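Local coordinates for protein putative alpha-ketoglutarate-dependent taurine dioxygenase (Burkholderia xenovorans, PDB 5HSX) that probably catalyses 2-oxoglutarate-dependent oxidation at an iron centre, as a putative taurine dioxygenase of the TfdA family, at residues E64-H69 / W258-V263; I137-T142 / Q287-T292. One frame throughout, in Å; residues are numbered along the deposited sequence.

Contact 1: E64-H69 / W258-V263; sequences EQFLTH and WQAGSV
Gln259 and Glu64 meet through solvent: water 2 donates to Glu64 OE1 at 2.7 Å and, weakly, to Gln259 OE1. At Ala260 two waters grip the carbonyl oxygen. Water 1, 2.7 Å from Ala260 O, also accepts from Glu64 N, while water 3 donates both to Ala260 O and to Glu64 OE1. The methyl of Ala260 adds an apolar touch, its CB 4.1 Å from Phe66 CE1. Gln259 to Ser262 form a type II beta turn, closed by Ser262 N on Gln259 O at 3.0 Å; it leads into strand 263-267 of the larger sheet in this cupin-like double-stranded beta-helix. Gly261 takes the third place of the turn with phi at 84°, and its bare CA admits the phenyl ring, Phe66 CE1 lying 3.6 Å from Gly261 CA. With CG beside the backbone N (chi1 -57°), the Phe66 ring is directed back to the turn and meets Gly261 CA and Ala260 O obliquely. Gly261 O receives the direct bond of the contact, from Gln65 N at 2.8 Å and a fairly straight 160°. The CB of Ser262 points away from 64-69, yet its OG is hydrogen-bonded to Arg63 NH1 and to water 1. Beyond it, Val263 CG2 rests 4.1 Å from Gln65 CB, while Gln65 OE1 accepts a hydrogen bond from the backbone N of Leu38.

Contact 2: I137-T142 / Q287-T292; sequences ILRGVT and QLYRTT
The guanidinium of Arg139 and the ring of Tyr289 lie with their planes 22° apart, and Tyr289 CD2 sits 3.7 Å above one face of the guanidinium plane, displaced toward its rim. The Tyr289 ring has Gln287 NE2 3.3 Å above one face, again off-centre, and Val141 CG2 at its edge, close to the ring plane and 3.6 Å from Tyr289 CD2. These groups decorate an antiparallel strand pair of the double-stranded beta-helix, strand 137-140 against 287-292, with the register shifted by one residue at a classic bulge, where Val141 and Thr142 both face Gln287. Arg139 CG occupies the position between backbone N and carbonyl carbon (chi1 84°), from which an extended chain brings NH1 to 3.5 Å from Tyr289 CB. The guanidinium is also held by His69 and His72, both bonded to NH1, and the His69 ring meets Tyr289 edge-to-face.

Backbone bonds run in reciprocal pairs between Ile137 and Thr291 and between Arg139 and Tyr289. On the sheet face of Leu138 and Leu288, Leu138 CD1 packs 3.7 Å from Leu288 CB. Arg290, whose CB lies on that same face, hydrogen-bonds through NH1 to Val320 O, near the C terminus. At the bulge Gln287 O takes two donors, with Val141 N nearly along the C=O axis and Thr142 N in the carbonyl plane on a lone pair. The bent side chain of Gln287 donates from NE2 to Ser100 OG and to Leu288 O, the latter at 3.0 Å and from above the carbonyl plane.

In the fold
From the N terminus, the chain leaves strand 59-62, passes through 64-69 into helix 69-77, and later reaches strand 135-140. Contact 1 closes a loop of 188 residues when 258-263 returns, and contact 2 closes one of 144 when 287-292 arrives; the segments alternate, so the two loops cross rather than nest. Their centres are about 8 Å apart. Gly140 joins them: its N and O probably bond to Ser262 O and Gly261 N. Contact 1 ties the approach to helix 69-77 to the turn before strand 263-267, while contact 2 continues the same sheet through neighbouring strands 135-140 and 287-293 toward strand 99-101, outermost in the sheet within this chain.

Contact 1: E64-H69 / W258-V263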
loop_
_atom_site.group_PDB
_atom_site.type_symbol
_atom_site.label_atom_id
_atom_site.label_comp_id
_atom_site.label_asym_id
_atom_site.label_seq_id
_atom_site.Cartn_x
_atom_site.Cartn_y
_atom_site.Cartn_z
ATOM N N GLU B 64 11.259 -19.020 -3.353
ATOM C CA GLU B 64 11.587 -20.445 -3.378
ATOM C C GLU B 64 13.007 -20.705 -2.877
ATOM O O GLU B 64 13.735 -21.532 -3.429
ATOM C CB GLU B 64 11.398 -21.035 -4.780
ATOM C CG GLU B 64 9.986 -20.958 -5.313
ATOM C CD GLU B 64 9.025 -21.797 -4.506
ATOM O OE1 GLU B 64 8.016 -21.243 -4.021
ATOM O OE2 GLU B 64 9.283 -23.011 -4.350
ATOM N N GLN B 65 13.400 -20.003 -1.820
ATOM C CA GLN B 65 14.699 -20.186 -1.172
ATOM C C GLN B 65 14.440 -20.757 0.223
ATOM O O GLN B 65 14.184 -20.017 1.172
ATOM C CB GLN B 65 15.462 -18.866 -1.115
ATOM C CG GLN B 65 15.587 -18.168 -2.465
ATOM C CD GLN B 65 16.498 -18.916 -3.422
ATOM O OE1 GLN B 65 17.433 -19.599 -3.001
ATOM N NE2 GLN B 65 16.227 -18.796 -4.715
ATOM N N PHE B 66 14.502 -22.078 0.343
ATOM C CA PHE B 66 14.191 -22.764 1.595
ATOM C C PHE B 66 15.502 -23.013 2.329
ATOM O O PHE B 66 16.258 -23.925 1.982
ATOM C CB PHE B 66 13.412 -24.044 1.316
ATOM C CG PHE B 66 12.142 -23.798 0.547
ATOM C CD1 PHE B 66 10.991 -23.391 1.204
ATOM C CD2 PHE B 66 12.115 -23.920 -0.834
ATOM C CE1 PHE B 66 9.825 -23.136 0.499
ATOM C CE2 PHE B 66 10.957 -23.667 -1.546
ATOM C CZ PHE B 66 9.812 -23.272 -0.879
ATOM N N LEU B 67 15.768 -22.198 3.350
ATOM C CA LEU B 67 17.082 -22.121 3.973
ATOM C C LEU B 67 17.065 -22.637 5.408
ATOM O O LEU B 67 16.062 -22.528 6.118
ATOM C CB LEU B 67 17.594 -20.677 3.976
ATOM C CG LEU B 67 17.524 -19.912 2.654
ATOM C CD1 LEU B 67 18.063 -18.498 2.837
ATOM C CD2 LEU B 67 18.300 -20.658 1.567
ATOM N N THR B 68 18.200 -23.193 5.825
ATOM C CA THR B 68 18.491 -23.396 7.233
ATOM C C THR B 68 18.986 -22.091 7.858
ATOM O O THR B 68 19.350 -21.138 7.162
ATOM C CB THR B 68 19.554 -24.479 7.420
ATOM O OG1 THR B 68 20.782 -24.043 6.818
ATOM C CG2 THR B 68 19.111 -25.809 6.797
ATOM N N HIS B 69 19.009 -22.052 9.193
ATOM C CA HIS B 69 19.591 -20.900 9.879
ATOM C C HIS B 69 21.038 -20.689 9.450
ATOM O O HIS B 69 21.477 -19.549 9.247
ATOM C CB HIS B 69 19.525 -21.082 11.400
ATOM C CG HIS B 69 18.143 -21.003 11.971
ATOM N ND1 HIS B 69 17.151 -20.216 11.425
ATOM C CD2 HIS B 69 17.593 -21.601 13.056
ATOM C CE1 HIS B 69 16.048 -20.342 12.141
ATOM N NE2 HIS B 69 16.287 -21.178 13.136
ATOM N N TRP B 258 4.040 -12.408 0.978
ATOM C CA TRP B 258 4.975 -13.477 1.296
ATOM C C TRP B 258 4.477 -14.833 0.821
ATOM O O TRP B 258 3.274 -15.090 0.727
ATOM C CB TRP B 258 5.219 -13.538 2.804
ATOM C CG TRP B 258 5.965 -12.360 3.303
ATOM C CD1 TRP B 258 5.447 -11.153 3.671
ATOM C CD2 TRP B 258 7.383 -12.259 3.468
ATOM N NE1 TRP B 258 6.459 -10.306 4.060
ATOM C CE2 TRP B 258 7.656 -10.967 3.948
ATOM C CE3 TRP B 258 8.447 -13.144 3.264
ATOM C CZ2 TRP B 258 8.949 -10.530 4.222
ATOM C CZ3 TRP B 258 9.730 -12.714 3.543
ATOM C CH2 TRP B 258 9.973 -11.413 4.010
ATOM N N GLN B 259 5.431 -15.704 0.519
ATOM C CA GLN B 259 5.202 -17.133 0.390
ATOM C C GLN B 259 6.285 -17.841 1.185
ATOM O O GLN B 259 7.333 -17.260 1.482
ATOM C CB GLN B 259 5.232 -17.597 -1.076
ATOM C CG GLN B 259 4.185 -16.933 -1.966
ATOM C CD GLN B 259 4.325 -17.358 -3.414
ATOM O OE1 GLN B 259 4.521 -18.537 -3.706
ATOM N NE2 GLN B 259 4.248 -16.394 -4.328
ATOM N N ALA B 260 6.030 -19.101 1.534
ATOM C CA ALA B 260 7.082 -19.913 2.130
ATOM C C ALA B 260 8.297 -19.912 1.212
ATOM O O ALA B 260 8.170 -20.028 -0.010
ATOM C CB ALA B 260 6.591 -21.346 2.366
ATOM N N GLY B 261 9.478 -19.743 1.803
ATOM C CA GLY B 261 10.695 -19.677 1.026
ATOM C C GLY B 261 11.014 -18.315 0.449
ATOM O O GLY B 261 12.003 -18.189 -0.286
ATOM N N SER B 262 10.220 -17.291 0.747
ATOM C CA SER B 262 10.540 -15.961 0.245
ATOM C C SER B 262 11.548 -15.275 1.157
ATOM O O SER B 262 11.645 -15.576 2.351
ATOM C CB SER B 262 9.280 -15.102 0.114
ATOM O OG SER B 262 8.397 -15.635 -0.871
ATOM N N VAL B 263 12.323 -14.363 0.569
ATOM C CA VAL B 263 13.351 -13.608 1.279
ATOM C C VAL B 263 13.231 -12.150 0.864
ATOM O O VAL B 263 13.081 -11.848 -0.322
ATOM C CB VAL B 263 14.771 -14.139 0.977
ATOM C CG1 VAL B 263 15.828 -13.331 1.754
ATOM C CG2 VAL B 263 14.878 -15.629 1.304
HETATM O O HOH W 1 8.844 -18.261 -1.910
HETATM O O HOH W 2 7.365 -18.623 -4.157
HETATM O O HOH W 3 6.421 -21.532 -1.507
HETATM O O HOH W 4 13.198 -18.309 2.914
#

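Contact 2: I137-T142 / Q287-T292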
loop_
_atom_site.group_PDB
_atom_site.type_symbol
_atom_site.label_atom_id
_atom_site.label_comp_id
_atom_site.label_asym_id
_atom_site.label_seq_id
_atom_site.Cartn_x
_atom_site.Cartn_y
_atom_site.Cartn_z
ATOM N N ILE B 137 17.867 -9.004 6.414
ATOM C CA ILE B 137 17.499 -10.101 5.529
ATOM C C ILE B 137 16.480 -10.953 6.268
ATOM O O ILE B 137 16.818 -11.618 7.256
ATOM C CB ILE B 137 18.718 -10.936 5.111
ATOM C CG1 ILE B 137 19.707 -10.052 4.350
ATOM C CG2 ILE B 137 18.274 -12.145 4.276
ATOM C CD1 ILE B 137 21.072 -10.621 4.241
ATOM N N LEU B 138 15.239 -10.943 5.789
ATOM C CA LEU B 138 14.112 -11.587 6.453
ATOM C C LEU B 138 13.614 -12.730 5.577
ATOM O O LEU B 138 13.280 -12.506 4.409
ATOM C CB LEU B 138 13.001 -10.562 6.684
ATOM C CG LEU B 138 11.683 -11.002 7.309
ATOM C CD1 LEU B 138 11.902 -11.515 8.720
ATOM C CD2 LEU B 138 10.718 -9.806 7.288
ATOM N N ARG B 139 13.552 -13.947 6.129
ATOM C CA ARG B 139 13.091 -15.105 5.369
ATOM C C ARG B 139 11.817 -15.688 5.977
ATOM O O ARG B 139 11.660 -15.740 7.201
ATOM C CB ARG B 139 14.192 -16.183 5.266
ATOM C CG ARG B 139 14.312 -17.164 6.441
ATOM C CD ARG B 139 15.487 -18.122 6.222
ATOM N NE ARG B 139 15.302 -19.388 6.924
ATOM C CZ ARG B 139 15.763 -19.654 8.143
ATOM N NH1 ARG B 139 16.459 -18.741 8.810
ATOM N NH2 ARG B 139 15.529 -20.840 8.697
ATOM N N GLY B 140 10.900 -16.119 5.112
ATOM C CA GLY B 140 9.625 -16.665 5.542
ATOM C C GLY B 140 9.623 -18.180 5.511
ATOM O O GLY B 140 9.854 -18.790 4.466
ATOM N N VAL B 141 9.365 -18.783 6.666
ATOM C CA VAL B 141 9.361 -20.238 6.808
ATOM C C VAL B 141 7.946 -20.793 6.833
ATOM O O VAL B 141 7.608 -21.687 6.055
ATOM C CB VAL B 141 10.148 -20.655 8.069
ATOM C CG1 VAL B 141 9.975 -22.152 8.332
ATOM C CG2 VAL B 141 11.624 -20.292 7.900
ATOM N N THR B 142 7.108 -20.281 7.733
ATOM C CA THR B 142 5.695 -20.646 7.805
ATOM C C THR B 142 4.903 -19.398 7.449
ATOM O O THR B 142 4.930 -18.408 8.188
ATOM C CB THR B 142 5.333 -21.168 9.190
ATOM O OG1 THR B 142 6.213 -22.248 9.523
ATOM C CG2 THR B 142 3.895 -21.666 9.216
ATOM N N GLN B 287 5.776 -17.659 10.767
ATOM C CA GLN B 287 7.116 -17.758 11.336
ATOM C C GLN B 287 8.122 -17.276 10.308
ATOM O O GLN B 287 8.223 -17.850 9.219
ATOM C CB GLN B 287 7.444 -19.192 11.762
ATOM C CG GLN B 287 8.865 -19.353 12.317
ATOM C CD GLN B 287 9.038 -18.728 13.694
ATOM O OE1 GLN B 287 8.358 -19.102 14.647
ATOM N NE2 GLN B 287 9.958 -17.781 13.804
ATOM N N LEU B 288 8.860 -16.227 10.654
ATOM C CA LEU B 288 9.949 -15.731 9.832
ATOM C C LEU B 288 11.198 -15.639 10.694
ATOM O O LEU B 288 11.134 -15.706 11.925
ATOM C CB LEU B 288 9.618 -14.362 9.214
ATOM C CG LEU B 288 8.386 -14.275 8.302
ATOM C CD1 LEU B 288 7.130 -13.957 9.101
ATOM C CD2 LEU B 288 8.603 -13.236 7.196
ATOM N N TYR B 289 12.344 -15.496 10.032
ATOM C CA TYR B 289 13.614 -15.306 10.723
ATOM C C TYR B 289 14.370 -14.183 10.042
ATOM O O TYR B 289 14.316 -14.049 8.815
ATOM C CB TYR B 289 14.460 -16.586 10.732
ATOM C CG TYR B 289 13.797 -17.703 11.488
ATOM C CD1 TYR B 289 13.889 -17.783 12.875
ATOM C CD2 TYR B 289 13.058 -18.669 10.818
ATOM C CE1 TYR B 289 13.257 -18.815 13.578
ATOM C CE2 TYR B 289 12.434 -19.696 11.504
ATOM C CZ TYR B 289 12.539 -19.762 12.879
ATOM O OH TYR B 289 11.912 -20.785 13.546
ATOM N N ARG B 290 15.061 -13.372 10.844
ATOM C CA ARG B 290 15.728 -12.179 10.353
ATOM C C ARG B 290 17.179 -12.176 10.809
ATOM O O ARG B 290 17.495 -12.574 11.934
ATOM C CB ARG B 290 15.034 -10.887 10.837
ATOM C CG ARG B 290 15.802 -9.622 10.458
ATOM C CD ARG B 290 15.085 -8.308 10.747
ATOM N NE ARG B 290 14.348 -8.280 12.003
ATOM C CZ ARG B 290 14.884 -8.093 13.207
ATOM N NH1 ARG B 290 16.190 -7.935 13.350
ATOM N NH2 ARG B 290 14.107 -8.071 14.279
ATOM N N THR B 291 18.055 -11.749 9.916
ATOM C CA THR B 291 19.407 -11.348 10.273
ATOM C C THR B 291 19.547 -9.875 9.923
ATOM O O THR B 291 18.812 -9.356 9.075
ATOM C CB THR B 291 20.455 -12.166 9.519
ATOM O OG1 THR B 291 20.247 -12.006 8.110
ATOM C CG2 THR B 291 20.354 -13.650 9.882
ATOM N N THR B 292 20.464 -9.176 10.592
ATOM C CA THR B 292 20.709 -7.795 10.203
ATOM C C THR B 292 22.209 -7.536 10.200
ATOM O O THR B 292 22.987 -8.223 10.871
ATOM C CB THR B 292 19.966 -6.757 11.090
ATOM O OG1 THR B 292 20.690 -6.492 12.284
ATOM C CG2 THR B 292 18.562 -7.235 11.475
#